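Local coordinates for mutual gliding-motility protein MglA (Myxococcus xanthus DK 1622, PDB 6H17) that binds and hydrolyses GTP as a small Ras-like GTPase, acting as an intracellular switch that coordinates both gliding motility systems and sets the direction of movement, at residues 35-38 and 39-42; 84-87 and 88-92; 116-119 and 120-124; 129-133 and 134-138. All blocks are in the same frame, centred on the assembly; numbering follows the deposited sequence. Where two conformers were deposited one is given.

Contact 1: 35-38 and 39-42; sequences KTAA and ETKG
With chi1 at 72°, Lys-41 sets CG between its own backbone N and carbonyl carbon; from there the chain runs fully extended, back past the side chain of Thr-36 in the opposite direction, and delivers NZ to Thr-36 O at 3.1 Å. The ammonium meets this carbonyl at a C=O...N angle of 152°, tilted 19° from the carbonyl plane. On the way the lysine methylenes pass over the peptide oxygens of the turn, CG lying 3.6 Å from Ala-37 O. Thr-36 turns its methyl, anti to the backbone N, into the same space: CG2 packs against Lys-41 CB at 3.8 Å and sits 3.2 Å from Thr-40 OG1. Its hydroxyl points back along the chain and bonds to Ile-32 O in the helix that has just ended. The turn itself is closed by Thr-40 N, which donates to Ala-37 O over 3.1 Å. Lys-41 NZ also bonds to Tyr-33 O and makes a cation-pi contact with the Tyr-33 ring. Two carbonyls near the C-terminal end of helix 25-35 thus share one ammonium group, an arrangement consistent with capping of carbonyls where the helix ends and one that probably suits the negative end of the helix dipole, at the surface and away from the nucleotide.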
loop_
_atom_site.group_PDB
_atom_site.type_symbol
_atom_site.label_atom_id
_atom_site.label_comp_id
_atom_site.label_asym_id
_atom_site.label_seq_id
_atom_site.Cartn_x
_atom_site.Cartn_y
_atom_site.Cartn_z
ATOM N N LYS A 35 -12.048 8.840 -7.580
ATOM C CA LYS A 35 -12.463 8.218 -8.826
ATOM C C LYS A 35 -13.199 6.895 -8.666
ATOM O O LYS A 35 -13.575 6.291 -9.675
ATOM C CB LYS A 35 -11.267 8.063 -9.768
ATOM C CG LYS A 35 -10.670 9.373 -10.192
ATOM C CD LYS A 35 -11.637 10.263 -10.932
ATOM C CE LYS A 35 -10.919 11.520 -11.396
ATOM N NZ LYS A 35 -11.396 11.957 -12.729
ATOM N N THR A 36 -13.471 6.450 -7.459
ATOM C CA THR A 36 -14.251 5.238 -7.257
ATOM C C THR A 36 -15.719 5.603 -7.169
ATOM O O THR A 36 -16.087 6.635 -6.609
ATOM C CB THR A 36 -13.787 4.529 -5.983
ATOM O OG1 THR A 36 -12.472 4.028 -6.197
ATOM C CG2 THR A 36 -14.692 3.367 -5.626
ATOM N N ALA A 37 -16.563 4.719 -7.701
ATOM C CA ALA A 37 -18.003 4.910 -7.633
ATOM C C ALA A 37 -18.468 5.015 -6.186
ATOM O O ALA A 37 -17.982 4.305 -5.304
ATOM C CB ALA A 37 -18.689 3.722 -8.308
ATOM N N ALA A 38 -19.447 5.888 -5.942
ATOM C CA ALA A 38 -19.901 6.112 -4.579
ATOM C C ALA A 38 -20.416 4.833 -3.928
ATOM O O ALA A 38 -20.357 4.693 -2.703
ATOM C CB ALA A 38 -20.982 7.193 -4.565
ATOM N N GLU A 39 -20.930 3.886 -4.728
ATOM C CA GLU A 39 -21.555 2.694 -4.171
ATOM C C GLU A 39 -20.560 1.648 -3.687
ATOM O O GLU A 39 -20.970 0.704 -3.001
ATOM C CB GLU A 39 -22.464 2.034 -5.214
ATOM C CG GLU A 39 -23.758 2.778 -5.474
ATOM C CD GLU A 39 -23.549 4.053 -6.248
ATOM O OE1 GLU A 39 -22.630 4.083 -7.094
ATOM O OE2 GLU A 39 -24.304 5.022 -6.007
ATOM N N THR A 40 -19.279 1.765 -4.042
ATOM C CA THR A 40 -18.287 0.766 -3.675
ATOM C C THR A 40 -17.175 1.334 -2.812
ATOM O O THR A 40 -16.127 0.687 -2.663
ATOM C CB THR A 40 -17.674 0.108 -4.914
ATOM O OG1 THR A 40 -16.944 1.087 -5.666
ATOM C CG2 THR A 40 -18.746 -0.523 -5.794
ATOM N N LYS A 41 -17.350 2.529 -2.259
ATOM C CA LYS A 41 -16.335 3.123 -1.404
ATOM C C LYS A 41 -16.978 3.655 -0.139
ATOM O O LYS A 41 -18.136 4.084 -0.130
ATOM C CB LYS A 41 -15.603 4.269 -2.096
ATOM C CG LYS A 41 -16.450 5.527 -2.268
ATOM C CD LYS A 41 -15.763 6.515 -3.152
ATOM C CE LYS A 41 -16.523 7.815 -3.219
ATOM N NZ LYS A 41 -15.957 8.708 -4.253
ATOM N N GLY A 42 -16.211 3.624 0.932
ATOM C CA GLY A 42 -16.473 4.432 2.094
ATOM C C GLY A 42 -15.716 5.741 2.005
ATOM O O GLY A 42 -15.216 6.139 0.947
#

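Contact 2: 84-87 and 88-92; sequences FYDA and SRKLI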
loop_
_atom_site.group_PDB
_atom_site.type_symbol
_atom_site.label_atom_id
_atom_site.label_comp_id
_atom_site.label_asym_id
_atom_site.label_seq_id
_atom_site.Cartn_x
_atom_site.Cartn_y
_atom_site.Cartn_z
ATOM N N PHE A 84 11.903 8.878 10.968
ATOM C CA PHE A 84 11.757 8.879 12.418
ATOM C C PHE A 84 10.547 8.105 12.913
ATOM O O PHE A 84 10.513 7.726 14.087
ATOM C CB PHE A 84 11.631 10.340 12.902
ATOM C CG PHE A 84 11.461 10.490 14.394
ATOM C CD1 PHE A 84 12.567 10.580 15.226
ATOM C CD2 PHE A 84 10.196 10.568 14.961
ATOM C CE1 PHE A 84 12.414 10.724 16.595
ATOM C CE2 PHE A 84 10.040 10.713 16.326
ATOM C CZ PHE A 84 11.147 10.791 17.142
ATOM N N TYR A 85 9.533 7.903 12.078
ATOM C CA TYR A 85 8.222 7.432 12.534
ATOM C C TYR A 85 8.053 5.924 12.449
ATOM O O TYR A 85 6.981 5.405 12.130
ATOM C CB TYR A 85 7.108 8.164 11.779
ATOM C CG TYR A 85 7.195 9.648 11.962
ATOM C CD1 TYR A 85 7.053 10.213 13.220
ATOM C CD2 TYR A 85 7.417 10.483 10.892
ATOM C CE1 TYR A 85 7.154 11.586 13.405
ATOM C CE2 TYR A 85 7.518 11.855 11.060
ATOM C CZ TYR A 85 7.380 12.393 12.315
ATOM O OH TYR A 85 7.468 13.764 12.490
ATOM N N ASP A 86 9.116 5.187 12.785
ATOM C CA ASP A 86 9.063 3.725 12.728
ATOM C C ASP A 86 7.964 3.165 13.623
ATOM O O ASP A 86 7.273 2.216 13.250
ATOM C CB ASP A 86 10.424 3.150 13.126
ATOM C CG ASP A 86 10.675 1.769 12.553
ATOM O OD1 ASP A 86 10.098 1.422 11.510
ATOM O OD2 ASP A 86 11.511 1.036 13.159
ATOM N N ALA A 87 7.772 3.746 14.808
ATOM C CA ALA A 87 6.776 3.201 15.721
ATOM C C ALA A 87 5.380 3.234 15.100
ATOM O O ALA A 87 4.606 2.278 15.222
ATOM C CB ALA A 87 6.798 3.958 17.052
ATOM N N SER A 88 5.049 4.329 14.406
ATOM C CA SER A 88 3.750 4.428 13.753
ATOM C C SER A 88 3.611 3.393 12.652
ATOM O O SER A 88 2.559 2.756 12.508
ATOM C CB SER A 88 3.585 5.820 13.141
ATOM O OG SER A 88 3.464 6.813 14.130
ATOM N N ARG A 89 4.651 3.241 11.834
ATOM C CA ARG A 89 4.601 2.262 10.763
ATOM C C ARG A 89 4.362 0.871 11.318
ATOM O O ARG A 89 3.599 0.086 10.744
ATOM C CB ARG A 89 5.893 2.283 9.952
ATOM C CG ARG A 89 6.107 3.583 9.198
ATOM C CD ARG A 89 7.249 3.500 8.213
ATOM N NE ARG A 89 8.577 3.479 8.801
ATOM C CZ ARG A 89 9.247 4.559 9.156
ATOM N NH1 ARG A 89 8.665 5.749 9.065
ATOM N NH2 ARG A 89 10.483 4.463 9.626
ATOM N N LYS A 90 5.012 0.543 12.435
ATOM C CA LYS A 90 4.850 -0.782 13.021
ATOM C C LYS A 90 3.431 -1.004 13.522
ATOM O O LYS A 90 2.885 -2.102 13.376
ATOM C CB LYS A 90 5.892 -0.976 14.125
ATOM C CG LYS A 90 7.290 -1.077 13.533
ATOM C CD LYS A 90 8.395 -0.789 14.518
ATOM C CE LYS A 90 8.484 -1.874 15.542
ATOM N NZ LYS A 90 8.824 -3.186 14.907
ATOM N N LEU A 91 2.809 0.010 14.123
ATOM C CA LEU A 91 1.425 -0.139 14.553
ATOM C C LEU A 91 0.522 -0.434 13.362
ATOM O O LEU A 91 -0.318 -1.345 13.405
ATOM C CB LEU A 91 0.965 1.126 15.273
ATOM C CG LEU A 91 1.613 1.436 16.621
ATOM C CD1 LEU A 91 1.029 2.713 17.221
ATOM C CD2 LEU A 91 1.454 0.274 17.585
ATOM N N ILE A 92 0.696 0.315 12.275
ATOM C CA ILE A 92 -0.204 0.213 11.131
ATOM C C ILE A 92 -0.037 -1.119 10.412
ATOM O O ILE A 92 -0.999 -1.652 9.843
ATOM C CB ILE A 92 -0.006 1.434 10.204
ATOM C CG1 ILE A 92 -0.392 2.721 10.949
ATOM C CG2 ILE A 92 -0.799 1.266 8.902
ATOM C CD1 ILE A 92 0.189 3.981 10.353
#
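The guanidinium of Arg-89 lies with one face over the backbone at the start of helix 86-93: Tyr-85 C and Asp-86 CA sit 3.4 and 3.5 Å above its plane, both toward the rim. NH1 reaches across to the Tyr-85 side, where it is 4.0 Å from Tyr-85 CB. The Asp-86 and Arg-89 side chains cross at about a right angle, while the carboxylate plane is turned 36° from the guanidinium, and OD1 forms a long salt bridge of 3.6 Å to Arg-89 NH2. A bend at chi3 (-73°) folds the arginine back toward the N-terminal end of its own helix. Its nitrogens are taken up by other groups: NH1 by Pro-80 O and Gln-82 O, NH2 by Val-83 O, NE by Asn-119 OD1. Asp-86 OD1 in turn accepts from Asn-119 ND2 and Asn-123 ND2 of the neighbouring helix. One turn on, the Lys-90 methylenes lie along the Asp-86 carbonyl, with CG 3.3 Å from Asp-86 O, before NZ leaves for a salt bridge with Glu-126. Ordinary helical bonds, among them Arg-89 N to Tyr-85 O at 3.2 Å, underlie all this. A buried charge is thus met by three carbonyls and an amide oxygen as well as a carboxylate, which probably fixes the loop containing the predicted GTP-binding residues Pro-80 and Gln-82 against the helix.

Contact 3: 116-119 and 120-124; sequences SLEN and LRINL
Glu-118 and Arg-121, one turn apart on helix 110-125, lie side by side and point the same way, joined in the arginine conformer given by a two-pronged salt bridge. Both carry CG anti to the backbone N; Glu-118 then bends at chi2 and Arg-121 at chi3 (77°), which brings the carboxylate to the NE side of the guanidinium. NH2 donates to Glu-118 OE1 at 2.7 Å and NE to Glu-118 OE2 at 3.0 Å, the second bond almost straight. Each oxygen is met on its syn side, close to the guanidinium plane, though the two planes are turned 43° against each other. Arg-121 has a second conformer, so this pairing is probably not permanent. Ile-122 adds an apolar flank, its CG1 3.7 Å from Glu-118 OE1. Around the helix, Asn-119 and Asn-123 cross with their amide planes 75° apart. Asn-119 OD1 comes within 3.4 Å of Asn-123 ND2, but the angle is wrong for a hydrogen bond; both amides turn instead to the seam with helix 86-93 and strand 10-18, where they bond Tyr-18 OH beside Asp-86. Leu-117 and Leu-120 meet more loosely, Leu-117 CD1 being 4.4 Å from Leu-120 CD2, near Phe-101 and Val-99 of strand 98-104. The helix therefore divides its chemistry: a probably intermittent acid-base pair on one side, and on another the two ND2 groups and Asn-119 OD1 serving a polar junction.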
loop_
_atom_site.group_PDB
_atom_site.type_symbol
_atom_site.label_atom_id
_atom_site.label_comp_id
_atom_site.label_asym_id
_atom_site.label_seq_id
_atom_site.Cartn_x
_atom_site.Cartn_y
_atom_site.Cartn_z
ATOM N N SER A 116 13.531 2.595 3.097
ATOM C CA SER A 116 12.148 2.274 3.413
ATOM C C SER A 116 11.793 0.835 3.052
ATOM O O SER A 116 11.045 0.187 3.783
ATOM C CB SER A 116 11.218 3.262 2.717
ATOM O OG SER A 116 9.871 3.019 3.044
ATOM N N LEU A 117 12.302 0.331 1.927
ATOM C CA LEU A 117 12.010 -1.047 1.530
ATOM C C LEU A 117 12.633 -2.036 2.511
ATOM O O LEU A 117 12.013 -3.048 2.865
ATOM C CB LEU A 117 12.505 -1.274 0.097
ATOM C CG LEU A 117 12.323 -2.673 -0.477
ATOM C CD1 LEU A 117 10.860 -3.080 -0.425
ATOM C CD2 LEU A 117 12.871 -2.692 -1.911
ATOM N N GLU A 118 13.848 -1.759 2.973
ATOM C CA GLU A 118 14.448 -2.608 3.995
ATOM C C GLU A 118 13.675 -2.516 5.309
ATOM O O GLU A 118 13.474 -3.530 5.998
ATOM C CB GLU A 118 15.921 -2.250 4.182
ATOM C CG GLU A 118 16.586 -3.044 5.287
ATOM C CD GLU A 118 16.740 -4.525 4.987
ATOM O OE1 GLU A 118 17.257 -5.238 5.882
ATOM O OE2 GLU A 118 16.349 -5.000 3.895
ATOM N N ASN A 119 13.233 -1.312 5.672
ATOM C CA ASN A 119 12.417 -1.127 6.862
ATOM C C ASN A 119 11.122 -1.919 6.782
ATOM O O ASN A 119 10.682 -2.485 7.793
ATOM C CB ASN A 119 12.154 0.374 7.017
ATOM C CG ASN A 119 11.318 0.715 8.215
ATOM O OD1 ASN A 119 10.188 1.189 8.064
ATOM N ND2 ASN A 119 11.865 0.526 9.404
ATOM N N LEU A 120 10.490 -1.966 5.602
ATOM C CA LEU A 120 9.312 -2.811 5.415
ATOM C C LEU A 120 9.642 -4.271 5.701
ATOM O O LEU A 120 8.907 -4.960 6.418
ATOM C CB LEU A 120 8.790 -2.670 3.984
ATOM C CG LEU A 120 7.629 -3.583 3.572
ATOM C CD1 LEU A 120 6.403 -3.384 4.445
ATOM C CD2 LEU A 120 7.313 -3.357 2.087
ATOM N N ARG A 121 10.738 -4.763 5.125
ATOM C CA ARG A 121 11.109 -6.161 5.331
ATOM C C ARG A 121 11.349 -6.453 6.805
ATOM O O ARG A 121 10.874 -7.467 7.331
ATOM C CB ARG A 121 12.349 -6.478 4.493
ATOM C CG ARG A 121 12.768 -7.936 4.535
ATOM C CD ARG A 121 14.081 -8.155 3.798
ATOM N NE ARG A 121 15.227 -7.703 4.585
ATOM C CZ ARG A 121 15.766 -8.398 5.583
ATOM N NH1 ARG A 121 15.260 -9.575 5.919
ATOM N NH2 ARG A 121 16.808 -7.914 6.246
ATOM N N ILE A 122 12.075 -5.564 7.491
ATOM C CA ILE A 122 12.384 -5.762 8.898
ATOM C C ILE A 122 11.127 -5.701 9.744
ATOM O O ILE A 122 10.933 -6.524 10.645
ATOM C CB ILE A 122 13.429 -4.715 9.346
ATOM C CG1 ILE A 122 14.784 -4.968 8.687
ATOM C CG2 ILE A 122 13.508 -4.680 10.877
ATOM C CD1 ILE A 122 15.484 -6.234 9.140
ATOM N N ASN A 123 10.256 -4.733 9.481
ATOM C CA ASN A 123 9.053 -4.601 10.298
ATOM C C ASN A 123 8.134 -5.790 10.104
ATOM O O ASN A 123 7.498 -6.247 11.065
ATOM C CB ASN A 123 8.350 -3.278 10.008
ATOM C CG ASN A 123 9.022 -2.120 10.712
ATOM O OD1 ASN A 123 9.823 -2.306 11.636
ATOM N ND2 ASN A 123 8.711 -0.919 10.292
ATOM N N LEU A 124 8.021 -6.292 8.871
ATOM C CA LEU A 124 7.252 -7.519 8.668
ATOM C C LEU A 124 7.857 -8.671 9.460
ATOM O O LEU A 124 7.132 -9.414 10.124
ATOM C CB LEU A 124 7.132 -7.847 7.187
ATOM C CG LEU A 124 6.210 -6.904 6.400
ATOM C CD1 LEU A 124 6.346 -7.148 4.927
ATOM C CD2 LEU A 124 4.753 -7.080 6.825
#

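Contact 4: 129-133 and 134-138; sequences YDLNK and IPYVI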
loop_
_atom_site.group_PDB
_atom_site.type_symbol
_atom_site.label_atom_id
_atom_site.label_comp_id
_atom_site.label_asym_id
_atom_site.label_seq_id
_atom_site.Cartn_x
_atom_site.Cartn_y
_atom_site.Cartn_z
ATOM N N TYR A 129 5.920 -11.870 10.031
ATOM C CA TYR A 129 5.580 -11.996 8.626
ATOM C C TYR A 129 6.864 -12.057 7.802
ATOM O O TYR A 129 7.968 -11.868 8.323
ATOM C CB TYR A 129 4.720 -10.795 8.193
ATOM C CG TYR A 129 3.310 -10.724 8.795
ATOM C CD1 TYR A 129 3.061 -11.057 10.125
ATOM C CD2 TYR A 129 2.242 -10.289 8.029
ATOM C CE1 TYR A 129 1.773 -10.979 10.659
ATOM C CE2 TYR A 129 0.962 -10.208 8.546
ATOM C CZ TYR A 129 0.728 -10.549 9.857
ATOM O OH TYR A 129 -0.551 -10.465 10.367
ATOM N N ASP A 130 6.705 -12.303 6.498
ATOM C CA ASP A 130 7.814 -12.394 5.546
ATOM C C ASP A 130 7.413 -11.679 4.260
ATOM O O ASP A 130 6.447 -12.084 3.607
ATOM C CB ASP A 130 8.138 -13.869 5.260
ATOM C CG ASP A 130 9.301 -14.057 4.286
ATOM O OD1 ASP A 130 9.840 -13.074 3.755
ATOM O OD2 ASP A 130 9.690 -15.224 4.063
ATOM N N LEU A 131 8.151 -10.618 3.892
ATOM C CA LEU A 131 7.846 -9.871 2.673
ATOM C C LEU A 131 7.863 -10.758 1.432
ATOM O O LEU A 131 7.153 -10.479 0.457
ATOM C CB LEU A 131 8.836 -8.714 2.495
ATOM C CG LEU A 131 8.630 -7.809 1.292
ATOM C CD1 LEU A 131 7.219 -7.233 1.296
ATOM C CD2 LEU A 131 9.654 -6.695 1.287
ATOM N N ASN A 132 8.668 -11.828 1.449
ATOM C CA ASN A 132 8.794 -12.687 0.282
ATOM C C ASN A 132 7.537 -13.499 0.009
ATOM O O ASN A 132 7.362 -13.984 -1.113
ATOM C CB ASN A 132 9.942 -13.681 0.478
ATOM C CG ASN A 132 11.291 -13.015 0.492
ATOM O OD1 ASN A 132 11.448 -11.901 -0.002
ATOM N ND2 ASN A 132 12.283 -13.699 1.051
ATOM N N LYS A 133 6.680 -13.677 1.004
ATOM C CA LYS A 133 5.501 -14.519 0.879
ATOM C C LYS A 133 4.200 -13.749 0.746
ATOM O O LYS A 133 3.254 -14.253 0.138
ATOM C CB LYS A 133 5.393 -15.419 2.113
ATOM C CG LYS A 133 6.549 -16.380 2.262
ATOM C CD LYS A 133 6.244 -17.392 3.349
ATOM C CE LYS A 133 7.332 -17.447 4.406
ATOM N NZ LYS A 133 8.123 -18.703 4.299
ATOM N N ILE A 134 4.133 -12.541 1.290
ATOM C CA ILE A 134 2.888 -11.785 1.396
ATOM C C ILE A 134 2.506 -11.210 0.034
ATOM O O ILE A 134 3.384 -10.889 -0.781
ATOM C CB ILE A 134 3.044 -10.695 2.474
ATOM C CG1 ILE A 134 1.699 -10.133 2.931
ATOM C CG2 ILE A 134 3.917 -9.579 1.973
ATOM C CD1 ILE A 134 1.830 -9.107 4.056
ATOM N N PRO A 135 1.216 -11.067 -0.263
ATOM C CA PRO A 135 0.813 -10.278 -1.438
ATOM C C PRO A 135 1.479 -8.911 -1.430
ATOM O O PRO A 135 1.389 -8.165 -0.447
ATOM C CB PRO A 135 -0.702 -10.172 -1.268
ATOM C CG PRO A 135 -1.046 -11.490 -0.602
ATOM C CD PRO A 135 0.047 -11.694 0.394
ATOM N N TYR A 136 2.154 -8.579 -2.534
ATOM C CA TYR A 136 3.064 -7.437 -2.559
ATOM C C TYR A 136 3.232 -6.952 -3.986
ATOM O O TYR A 136 3.545 -7.734 -4.884
ATOM C CB TYR A 136 4.411 -7.859 -1.950
ATOM C CG TYR A 136 5.541 -6.881 -2.156
ATOM C CD1 TYR A 136 5.349 -5.532 -1.970
ATOM C CD2 TYR A 136 6.806 -7.315 -2.537
ATOM C CE1 TYR A 136 6.364 -4.621 -2.178
ATOM C CE2 TYR A 136 7.846 -6.408 -2.737
ATOM C CZ TYR A 136 7.601 -5.062 -2.555
ATOM O OH TYR A 136 8.586 -4.111 -2.745
ATOM N N VAL A 137 3.024 -5.659 -4.187
ATOM C CA VAL A 137 3.170 -4.995 -5.480
ATOM C C VAL A 137 4.001 -3.750 -5.260
ATOM O O VAL A 137 3.887 -3.096 -4.216
ATOM C CB VAL A 137 1.796 -4.632 -6.071
ATOM C CG1 VAL A 137 1.917 -3.810 -7.351
ATOM C CG2 VAL A 137 0.964 -5.908 -6.296
ATOM N N ILE A 138 4.835 -3.418 -6.227
ATOM C CA ILE A 138 5.658 -2.212 -6.167
ATOM C C ILE A 138 5.205 -1.216 -7.229
ATOM O O ILE A 138 4.903 -1.589 -8.374
ATOM C CB ILE A 138 7.168 -2.523 -6.273
ATOM C CG1 ILE A 138 7.980 -1.251 -5.958
ATOM C CG2 ILE A 138 7.544 -3.102 -7.611
ATOM C CD1 ILE A 138 9.432 -1.551 -5.526
#
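The chain turns tightly ahead of strand 136-141, where Ile-134 N gives a weak bond to Asp-130 O (3.3 Å, 142°) and Lys-133 N bonds to the same oxygen. Asp-130 forms an Asx turn within the bend: its OD1 accepts from Asn-132 N at 2.9 Å, the donor standing well above the carboxylate plane. A long salt bridge from Lys-133 NZ reaches the other carboxylate oxygen. Leu-131, with CG anti to the backbone N (chi1 -178°), carries CD1 out over one face of the Tyr-136 ring. That CH-pi contact places CD1 3.9 Å from the Tyr-136 ring centroid, only 15° off the ring normal. The same methyl is 4.1 Å from Ile-134 CG2, so one leucine branch touches both an aliphatic side chain and an aromatic face. Ile-134 points its other branch in a different direction, and CD1 approaches the edge of the Tyr-129 ring near its plane, 4.2 Å from Tyr-129 CD2. Leu-131 continues inward onto Leu-120 and Leu-124 of helix 110-125, while Tyr-136 rests on Leu-117 of that helix and on Ile-163. Pro-135 packs against helix 176-193, and backbone bonds that join Pro-135, through its carbonyl, and Val-137 to strand 98-104 set the start of strand 136-141 into the central sheet, with helix 110-125 alongside the turn that leads into it.

From the N terminus, contact 1 turns the chain after helix 25-35 toward strand 45-49. Contact 2 follows at the start of helix 86-93, contact 3 lies within helix 110-125, and contact 4 closes the turn leading into strand 136-141. All are local and in series; none nests within or crosses another. Contact 1 stands apart, its centre 27 to 31 Å from the centres of the others. Contacts 2 and 3 tie helices 86-93 and 110-125 together through polar side chains, whereas contacts 3 and 4 meet mainly through leucines, plus a probable bond from Tyr-129 N to Leu-124 O, within the beta-alpha-beta unit of strand 98-104, helix 110-125 and strand 136-141.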